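PDB 2R91: 2-Keto-3-deoxy-(6-phospho-)gluconate aldolase from Thermoproteus tenax, which is an aldolase of the dihydrodipicolinate synthetase family, built on a TIM barrel and present as an assembly of four chains. Local coordinates for residues L20-N23 / H24-I28; A140-A143 / K144-G147; K270-L273 / R274-A278. One frame throughout, in Å; residues are numbered along the deposited sequence.

Each contact lies along one helix, where residues about one turn apart meet, and they follow in chain order 1, 2, 3. Contact 1 is on helix 18-30, which follows the first barrel strand, 2-6. Contact 2 is on helix 140-146 and Gly147 after it, between strands 125-129 and 149-154. Contact 3 is on helix 267-276, beyond the eighth strand, among the C-terminal helices. The centres of contacts 1 and 2 are 35 Å apart, on opposite sides of the chain's centre; those of 2 and 3 are 43 Å and those of 1 and 3 23 Å. None touches another, so they sample separate parts of the helical layer round the eight-stranded barrel and of its C-terminal addition.

Contact 1: L20-N23 / H24-I28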
ATOM      1  N   LEU A  20      10.552  23.540 -31.264  1.00 30.98           N
ATOM      2  CA  LEU A  20      11.328  22.848 -30.204  1.00 28.81           C
ATOM      3  C   LEU A  20      11.068  21.330 -30.266  1.00 26.26           C
ATOM      4  O   LEU A  20      12.002  20.538 -30.225  1.00 27.08           O
ATOM      5  CB  LEU A  20      10.990  23.395 -28.825  1.00 27.03           C
ATOM      6  CG  LEU A  20      11.407  24.816 -28.517  1.00 28.65           C
ATOM      7  CD1 LEU A  20      10.974  25.159 -27.103  1.00 27.46           C
ATOM      8  CD2 LEU A  20      12.945  25.002 -28.709  1.00 28.50           C
ATOM      9  N   PHE A  21       9.807  20.939 -30.410  1.00 25.03           N
ATOM     10  CA  PHE A  21       9.424  19.522 -30.420  1.00 25.43           C
ATOM     11  C   PHE A  21      10.058  18.738 -31.573  1.00 26.79           C
ATOM     12  O   PHE A  21      10.581  17.634 -31.382  1.00 25.49           O
ATOM     13  CB  PHE A  21       7.895  19.401 -30.444  1.00 25.55           C
ATOM     14  CG  PHE A  21       7.388  17.999 -30.343  1.00 25.50           C
ATOM     15  CD1 PHE A  21       7.246  17.383 -29.101  1.00 24.91           C
ATOM     16  CD2 PHE A  21       7.049  17.282 -31.489  1.00 25.88           C
ATOM     17  CE1 PHE A  21       6.784  16.077 -28.998  1.00 24.97           C
ATOM     18  CE2 PHE A  21       6.578  15.980 -31.401  1.00 25.77           C
ATOM     19  CZ  PHE A  21       6.444  15.371 -30.138  1.00 26.09           C
ATOM     20  N   ALA A  22      10.008  19.315 -32.772  1.00 26.34           N
ATOM     21  CA  ALA A  22      10.550  18.684 -33.970  1.00 26.91           C
ATOM     22  C   ALA A  22      12.052  18.539 -33.907  1.00 25.71           C
ATOM     23  O   ALA A  22      12.562  17.529 -34.331  1.00 25.63           O
ATOM     24  CB  ALA A  22      10.177  19.513 -35.255  1.00 26.87           C
ATOM     25  N   ASN A  23      12.749  19.566 -33.434  1.00 25.14           N
ATOM     26  CA  ASN A  23      14.189  19.499 -33.302  1.00 26.90           C
ATOM     27  C   ASN A  23      14.540  18.350 -32.353  1.00 25.43           C
ATOM     28  O   ASN A  23      15.398  17.520 -32.661  1.00 24.72           O
ATOM     29  CB  ASN A  23      14.741  20.817 -32.743  1.00 29.34           C
ATOM     30  CG  ASN A  23      16.243  20.758 -32.450  1.00 32.40           C
ATOM     31  OD1 ASN A  23      17.062  20.759 -33.369  1.00 32.90           O
ATOM     32  ND2 ASN A  23      16.610  20.724 -31.161  1.00 31.47           N
ATOM     33  N   HIS A  24      13.848  18.313 -31.215  1.00 23.79           N
ATOM     34  CA  HIS A  24      14.090  17.268 -30.180  1.00 21.99           C
ATOM     35  C   HIS A  24      13.810  15.877 -30.742  1.00 21.65           C
ATOM     36  O   HIS A  24      14.633  14.992 -30.663  1.00 22.04           O
ATOM     37  CB  HIS A  24      13.206  17.537 -28.951  1.00 19.67           C
ATOM     38  CG  HIS A  24      13.334  16.492 -27.868  1.00 20.91           C
ATOM     39  ND1 HIS A  24      14.542  16.187 -27.273  1.00 20.85           N
ATOM     40  CD2 HIS A  24      12.407  15.703 -27.267  1.00 19.51           C
ATOM     41  CE1 HIS A  24      14.352  15.242 -26.357  1.00 20.55           C
ATOM     42  NE2 HIS A  24      13.068  14.933 -26.333  1.00 20.28           N
ATOM     43  N   VAL A  25      12.650  15.675 -31.360  1.00 23.06           N
ATOM     44  CA  VAL A  25      12.348  14.367 -31.935  1.00 22.92           C
ATOM     45  C   VAL A  25      13.380  13.909 -32.983  1.00 24.70           C
ATOM     46  O   VAL A  25      13.804  12.745 -33.013  1.00 23.28           O
ATOM     47  CB  VAL A  25      10.939  14.326 -32.531  1.00 23.06           C
ATOM     48  CG1 VAL A  25      10.792  13.105 -33.434  1.00 22.95           C
ATOM     49  CG2 VAL A  25       9.862  14.322 -31.409  1.00 21.83           C
ATOM     50  N   LYS A  26      13.790  14.828 -33.849  1.00 26.19           N
ATOM     51  CA  LYS A  26      14.727  14.472 -34.901  1.00 29.19           C
ATOM     52  C   LYS A  26      16.111  14.142 -34.320  1.00 26.59           C
ATOM     53  O   LYS A  26      16.793  13.242 -34.807  1.00 25.30           O
ATOM     54  CB  LYS A  26      14.796  15.597 -35.938  1.00 31.79           C
ATOM     55  CG  LYS A  26      13.478  15.706 -36.759  1.00 34.56           C
ATOM     56  CD  LYS A  26      13.388  17.068 -37.497  1.00 35.63           C
ATOM     57  CE  LYS A  26      11.973  17.340 -38.036  1.00 36.86           C
ATOM     58  NZ  LYS A  26      11.843  18.777 -38.474  1.00 40.37           N
ATOM     59  N   ASN A  27      16.516  14.868 -33.282  1.00 24.58           N
ATOM     60  CA  ASN A  27      17.754  14.510 -32.575  1.00 24.31           C
ATOM     61  C   ASN A  27      17.695  13.106 -31.965  1.00 22.77           C
ATOM     62  O   ASN A  27      18.541  12.240 -32.233  1.00 21.78           O
ATOM     63  CB  ASN A  27      18.082  15.524 -31.477  1.00 24.35           C
ATOM     64  CG  ASN A  27      19.329  15.131 -30.687  1.00 25.60           C
ATOM     65  OD1 ASN A  27      20.410  15.024 -31.262  1.00 26.09           O
ATOM     66  ND2 ASN A  27      19.177  14.875 -29.383  1.00 23.55           N
ATOM     67  N   ILE A  28      16.681  12.839 -31.151  1.00 21.24           N
ATOM     68  CA  ILE A  28      16.712  11.552 -30.448  1.00 19.17           C
ATOM     69  C   ILE A  28      16.519  10.368 -31.394  1.00 20.92           C
ATOM     70  O   ILE A  28      17.070   9.296 -31.182  1.00 19.51           O
ATOM     71  CB  ILE A  28      15.752  11.532 -29.219  1.00 18.87           C
ATOM     72  CG1 ILE A  28      14.275  11.449 -29.664  1.00 17.65           C
ATOM     73  CG2 ILE A  28      16.021  12.768 -28.338  1.00 17.32           C
ATOM     74  CD1 ILE A  28      13.243  11.617 -28.481  1.00 17.79           C
TER
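Phe21 and Val25, one turn apart on helix 18-30, form the tight side of this contact. Val25 CG2 sits over one face of the Phe21 ring, 4.0 Å from its centroid and 23° off the ring normal, a CH-pi contact displaced toward the rim, where CE2 is the closest ring carbon at 3.7 Å. Phe21 CG is anti to the backbone N (chi1 -175°), which swings the ring along the helix to Val25. Val7 and Thr10 of a loop, and Leu56, Ala59 and Ala60 of helix 50-63, also touch the ring.

The solvent side is looser. The exposed Lys26 runs extended back past Ala22, and its NZ comes only to 3.7 Å from Ala22 CB and makes no bond across the segments. Beneath both sides the backbone is regular: Val25 N donates to Phe21 O at 2.8 Å and Asn27 N to Asn23 O at 2.9 Å.

The buried His24 ring uses both nitrogens, ND1 with Tyr253 OH and NE2 with Asn199 OD1, while Asn27 ND2 bonds to Gln251 OE1 and Tyr253 OH. The chemistry thus implies a helix with an apolar face against helix 50-63 and a separate polar side that bonds to Asn199, Gln251 and Tyr253.

Contact 2: A140-A143 / K144-G147; sequences ARAA and KELG
Helix 140-146 is a short element of the TIM-barrel shell, between the fifth and sixth strands, and the whole of it, with Gly147 just after, makes up this contact. Arg141 and Glu145, one turn apart on its exposed side, lie side by side and point the same way. The touching is done by the aliphatic part of the arginine: Arg141 CG is 3.9 Å from Glu145 OE1. Arg141 NE and Glu145 OE2 are 4.3 Å apart, and the oxygen lies well out of the guanidinium plane, with no N-H aimed at it; the opposite charges are near enough to attract, probably weakly, but form no salt bridge. The two planes are turned 50° from each other. The Arg141 chain bends at chi3 (133°), and Glu145 OE2 ends up oblique to the guanidinium. Glu145 OE1 comes to rest 3.4 Å from Ala142 CA.

The backbone shows where the helix gives out. Lys144 N to Ala140 O and Glu145 N to Arg141 O are sound bonds, each 2.9 Å. Leu146 N then divides its hydrogen weakly between Ala142 O at 3.1 Å and Ala143 O at 3.3 Å. Gly147 leaves helical geometry with a positive phi of 82°, a value that favours glycine, and the chain turns off toward strand 149-154.

On the buried side Ala140 packs on Ala164, Tyr165 and Tyr168 of helix 159-168. Leu146 rests on Ala111 and Phe114 of helix 107-120, whose Arg115 NE bonds to Leu146 O, and the disulfide between Cys118 and Cys148 joins that same helix to the chain just past Gly147. The contact thus sits wedged between helices 107-120 and 159-168, directly ahead of the sixth barrel strand.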
ATOM      1  N   ALA A 140      -1.893  -8.959 -16.833  1.00 21.28           N
ATOM      2  CA  ALA A 140      -1.876  -9.758 -18.062  1.00 22.62           C
ATOM      3  C   ALA A 140      -3.191 -10.514 -18.308  1.00 23.65           C
ATOM      4  O   ALA A 140      -3.720 -10.540 -19.431  1.00 24.36           O
ATOM      5  CB  ALA A 140      -0.675 -10.744 -18.039  1.00 23.18           C
ATOM      6  N   ARG A 141      -3.714 -11.134 -17.262  1.00 24.49           N
ATOM      7  CA  ARG A 141      -4.951 -11.898 -17.382  1.00 27.34           C
ATOM      8  C   ARG A 141      -6.156 -11.005 -17.788  1.00 25.69           C
ATOM      9  O   ARG A 141      -6.914 -11.329 -18.706  1.00 25.03           O
ATOM     10  CB  ARG A 141      -5.188 -12.589 -16.048  1.00 30.44           C
ATOM     11  CG  ARG A 141      -6.402 -13.461 -15.949  1.00 36.64           C
ATOM     12  CD  ARG A 141      -6.199 -14.454 -14.799  1.00 40.30           C
ATOM     13  NE  ARG A 141      -7.381 -14.513 -13.961  1.00 45.42           N
ATOM     14  CZ  ARG A 141      -7.448 -14.057 -12.709  1.00 48.18           C
ATOM     15  NH1 ARG A 141      -6.364 -13.519 -12.128  1.00 49.20           N
ATOM     16  NH2 ARG A 141      -8.600 -14.156 -12.028  1.00 48.56           N
ATOM     17  N   ALA A 142      -6.308  -9.877 -17.102  1.00 25.23           N
ATOM     18  CA  ALA A 142      -7.327  -8.869 -17.439  1.00 24.03           C
ATOM     19  C   ALA A 142      -7.145  -8.346 -18.865  1.00 25.07           C
ATOM     20  O   ALA A 142      -8.113  -8.188 -19.603  1.00 25.80           O
ATOM     21  CB  ALA A 142      -7.256  -7.731 -16.453  1.00 24.54           C
ATOM     22  N   ALA A 143      -5.903  -8.088 -19.261  1.00 24.07           N
ATOM     23  CA  ALA A 143      -5.602  -7.625 -20.610  1.00 24.68           C
ATOM     24  C   ALA A 143      -6.030  -8.645 -21.693  1.00 25.72           C
ATOM     25  O   ALA A 143      -6.605  -8.274 -22.747  1.00 24.09           O
ATOM     26  CB  ALA A 143      -4.120  -7.290 -20.727  1.00 23.20           C
ATOM     27  N   LYS A 144      -5.771  -9.923 -21.417  1.00 25.64           N
ATOM     28  CA  LYS A 144      -6.223 -10.998 -22.301  1.00 27.51           C
ATOM     29  C   LYS A 144      -7.748 -11.054 -22.358  1.00 27.53           C
ATOM     30  O   LYS A 144      -8.320 -11.201 -23.446  1.00 26.98           O
ATOM     31  CB  LYS A 144      -5.680 -12.366 -21.842  1.00 28.28           C
ATOM     32  CG  LYS A 144      -6.096 -13.526 -22.767  1.00 29.24           C
ATOM     33  CD  LYS A 144      -5.649 -14.891 -22.239  1.00 29.89           C
ATOM     34  CE  LYS A 144      -5.982 -16.017 -23.257  1.00 31.98           C
ATOM     35  NZ  LYS A 144      -5.750 -17.371 -22.648  1.00 34.62           N
ATOM     36  N   GLU A 145      -8.376 -10.939 -21.184  1.00 29.75           N
ATOM     37  CA  GLU A 145      -9.853 -10.927 -21.003  1.00 33.24           C
ATOM     38  C   GLU A 145     -10.542  -9.803 -21.794  1.00 32.94           C
ATOM     39  O   GLU A 145     -11.738  -9.914 -22.110  1.00 34.15           O
ATOM     40  CB  GLU A 145     -10.260 -10.868 -19.494  1.00 34.03           C
ATOM     41  CG  GLU A 145     -10.160 -12.238 -18.706  1.00 39.29           C
ATOM     42  CD  GLU A 145     -10.112 -12.185 -17.112  1.00 40.35           C
ATOM     43  OE1 GLU A 145      -9.588 -11.220 -16.464  1.00 42.90           O
ATOM     44  OE2 GLU A 145     -10.568 -13.178 -16.489  1.00 43.59           O
ATOM     45  N   LEU A 146      -9.809  -8.733 -22.130  1.00 30.54           N
ATOM     46  CA  LEU A 146     -10.376  -7.638 -22.933  1.00 29.33           C
ATOM     47  C   LEU A 146     -10.600  -8.071 -24.365  1.00 30.76           C
ATOM     48  O   LEU A 146     -11.535  -7.604 -25.026  1.00 31.16           O
ATOM     49  CB  LEU A 146      -9.490  -6.388 -22.918  1.00 26.91           C
ATOM     50  CG  LEU A 146      -9.322  -5.681 -21.586  1.00 27.14           C
ATOM     51  CD1 LEU A 146      -8.286  -4.546 -21.724  1.00 25.19           C
ATOM     52  CD2 LEU A 146     -10.677  -5.141 -21.080  1.00 26.09           C
ATOM     53  N   GLY A 147      -9.731  -8.951 -24.850  1.00 31.17           N
ATOM     54  CA  GLY A 147      -9.901  -9.572 -26.169  1.00 31.74           C
ATOM     55  C   GLY A 147      -9.464  -8.811 -27.421  1.00 32.69           C
ATOM     56  O   GLY A 147      -9.787  -9.235 -28.537  1.00 33.90           O
TER

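Contact 3: K270-L273 / R274-A278; sequences KAWL and RAAVA
Trp272 lays one face of its indole over the methyl of Ala276, one turn later in helix 267-276, among the helices that follow the eighth strand of the TIM barrel. Ala276 CB is 4.0 Å from the centroid of the six-membered ring and 12° off its normal, a CH-pi contact over the face, set toward the rim of the ring system. With chi1 at 179° the indole stands opposite the backbone N and beside the carbonyl carbon, which brings it to the methyl; it also meets the ring of His236.

A second overlap lies on another side of the helix. The chain of Arg274, extended from CG to NE, runs back over the preceding turn, its CG 3.2 Å from Lys270 O, and Lys270 CB lies over one face of the guanidinium, toward its rim, 3.8 Å from the plane. Arg274 NE makes a salt bridge to Glu245 OE2 of helix 239-251, which probably helps to hold the group in place. Lys270 also touches Glu245, a carboxylate that would probably ease the nearness of two positive side chains; Lys270 NZ and Arg274 NH2 stay 5.4 Å apart.

The buried side belongs to Leu273 and Val277. Leu273 packs on Ala242 and Leu246 of helix 239-251 and on Ile237 of helix 217-237, Val277 on Ile230, so both helices are bridged by this one turn. Between the pair themselves the touch is light, with Leu273 CD1 4.2 Å from Val277 CG1, while the backbone bond from Val277 N to Leu273 O measures 3.1 Å with an N-H...O angle of 137°.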
ATOM      1  N   LYS A 270      17.559  24.108 -11.479  1.00 20.87           N
ATOM      2  CA  LYS A 270      18.348  23.802 -12.668  1.00 22.13           C
ATOM      3  C   LYS A 270      19.850  23.794 -12.377  1.00 21.85           C
ATOM      4  O   LYS A 270      20.561  22.896 -12.812  1.00 21.64           O
ATOM      5  CB  LYS A 270      18.056  24.806 -13.786  1.00 23.28           C
ATOM      6  CG  LYS A 270      16.693  24.625 -14.431  1.00 23.96           C
ATOM      7  CD  LYS A 270      16.477  25.741 -15.455  1.00 25.56           C
ATOM      8  CE  LYS A 270      15.111  25.686 -16.077  1.00 27.75           C
ATOM      9  NZ  LYS A 270      15.041  26.767 -17.133  1.00 29.73           N
ATOM     10  N   ALA A 271      20.337  24.795 -11.650  1.00 22.58           N
ATOM     11  CA  ALA A 271      21.776  24.836 -11.337  1.00 22.57           C
ATOM     12  C   ALA A 271      22.186  23.624 -10.480  1.00 21.85           C
ATOM     13  O   ALA A 271      23.221  22.996 -10.719  1.00 21.41           O
ATOM     14  CB  ALA A 271      22.126  26.178 -10.626  1.00 22.84           C
ATOM     15  N   TRP A 272      21.362  23.292  -9.497  1.00 21.42           N
ATOM     16  CA  TRP A 272      21.639  22.149  -8.616  1.00 21.79           C
ATOM     17  C   TRP A 272      21.693  20.850  -9.430  1.00 21.64           C
ATOM     18  O   TRP A 272      22.576  19.995  -9.255  1.00 19.45           O
ATOM     19  CB  TRP A 272      20.597  22.059  -7.487  1.00 21.92           C
ATOM     20  CG  TRP A 272      20.852  20.878  -6.576  1.00 22.67           C
ATOM     21  CD1 TRP A 272      21.634  20.875  -5.441  1.00 23.59           C
ATOM     22  CD2 TRP A 272      20.413  19.513  -6.761  1.00 22.49           C
ATOM     23  NE1 TRP A 272      21.666  19.611  -4.901  1.00 22.94           N
ATOM     24  CE2 TRP A 272      20.944  18.754  -5.680  1.00 22.77           C
ATOM     25  CE3 TRP A 272      19.592  18.868  -7.705  1.00 22.22           C
ATOM     26  CZ2 TRP A 272      20.687  17.388  -5.519  1.00 22.92           C
ATOM     27  CZ3 TRP A 272      19.356  17.513  -7.570  1.00 22.55           C
ATOM     28  CH2 TRP A 272      19.899  16.776  -6.477  1.00 23.53           C
ATOM     29  N   LEU A 273      20.748  20.678 -10.352  1.00 20.35           N
ATOM     30  CA  LEU A 273      20.743  19.453 -11.144  1.00 19.76           C
ATOM     31  C   LEU A 273      21.945  19.341 -12.051  1.00 19.66           C
ATOM     32  O   LEU A 273      22.498  18.260 -12.202  1.00 19.20           O
ATOM     33  CB  LEU A 273      19.443  19.370 -11.993  1.00 20.19           C
ATOM     34  CG  LEU A 273      19.208  18.080 -12.770  1.00 19.99           C
ATOM     35  CD1 LEU A 273      19.079  16.874 -11.818  1.00 19.64           C
ATOM     36  CD2 LEU A 273      17.944  18.266 -13.696  1.00 20.25           C
ATOM     37  N   ARG A 274      22.348  20.445 -12.672  1.00 21.41           N
ATOM     38  CA  ARG A 274      23.504  20.419 -13.570  1.00 25.69           C
ATOM     39  C   ARG A 274      24.745  19.928 -12.816  1.00 23.53           C
ATOM     40  O   ARG A 274      25.500  19.110 -13.330  1.00 23.31           O
ATOM     41  CB  ARG A 274      23.800  21.796 -14.163  1.00 26.80           C
ATOM     42  CG  ARG A 274      22.745  22.347 -15.129  1.00 30.74           C
ATOM     43  CD  ARG A 274      22.950  23.879 -15.301  1.00 32.22           C
ATOM     44  NE  ARG A 274      21.818  24.532 -15.963  1.00 36.18           N
ATOM     45  CZ  ARG A 274      21.457  25.800 -15.773  1.00 37.28           C
ATOM     46  NH1 ARG A 274      22.117  26.568 -14.894  1.00 36.80           N
ATOM     47  NH2 ARG A 274      20.413  26.298 -16.459  1.00 38.56           N
ATOM     48  N   ALA A 275      24.923  20.400 -11.588  1.00 24.10           N
ATOM     49  CA  ALA A 275      26.072  19.975 -10.768  1.00 24.20           C
ATOM     50  C   ALA A 275      25.899  18.525 -10.301  1.00 23.88           C
ATOM     51  O   ALA A 275      26.857  17.737 -10.244  1.00 24.79           O
ATOM     52  CB  ALA A 275      26.222  20.905  -9.560  1.00 25.31           C
ATOM     53  N   ALA A 276      24.665  18.166  -9.973  1.00 22.79           N
ATOM     54  CA  ALA A 276      24.365  16.810  -9.505  1.00 22.79           C
ATOM     55  C   ALA A 276      24.712  15.722 -10.511  1.00 22.81           C
ATOM     56  O   ALA A 276      25.085  14.613 -10.122  1.00 22.29           O
ATOM     57  CB  ALA A 276      22.922  16.697  -9.091  1.00 21.58           C
ATOM     58  N   VAL A 277      24.614  16.016 -11.804  1.00 22.28           N
ATOM     59  CA  VAL A 277      24.856  14.963 -12.794  1.00 24.97           C
ATOM     60  C   VAL A 277      26.201  15.139 -13.520  1.00 27.64           C
ATOM     61  O   VAL A 277      26.522  14.373 -14.425  1.00 27.86           O
ATOM     62  CB  VAL A 277      23.696  14.873 -13.847  1.00 24.22           C
ATOM     63  CG1 VAL A 277      22.335  14.656 -13.152  1.00 21.58           C
ATOM     64  CG2 VAL A 277      23.676  16.126 -14.772  1.00 22.38           C
ATOM     65  N   ALA A 278      26.964  16.165 -13.149  1.00 29.78           N
ATOM     66  CA  ALA A 278      28.196  16.486 -13.868  1.00 32.64           C
ATOM     67  C   ALA A 278      29.207  15.323 -13.852  1.00 34.83           C
ATOM     68  O   ALA A 278      29.847  15.034 -14.858  1.00 35.76           O
ATOM     69  CB  ALA A 278      28.815  17.764 -13.317  1.00 32.82           C
TER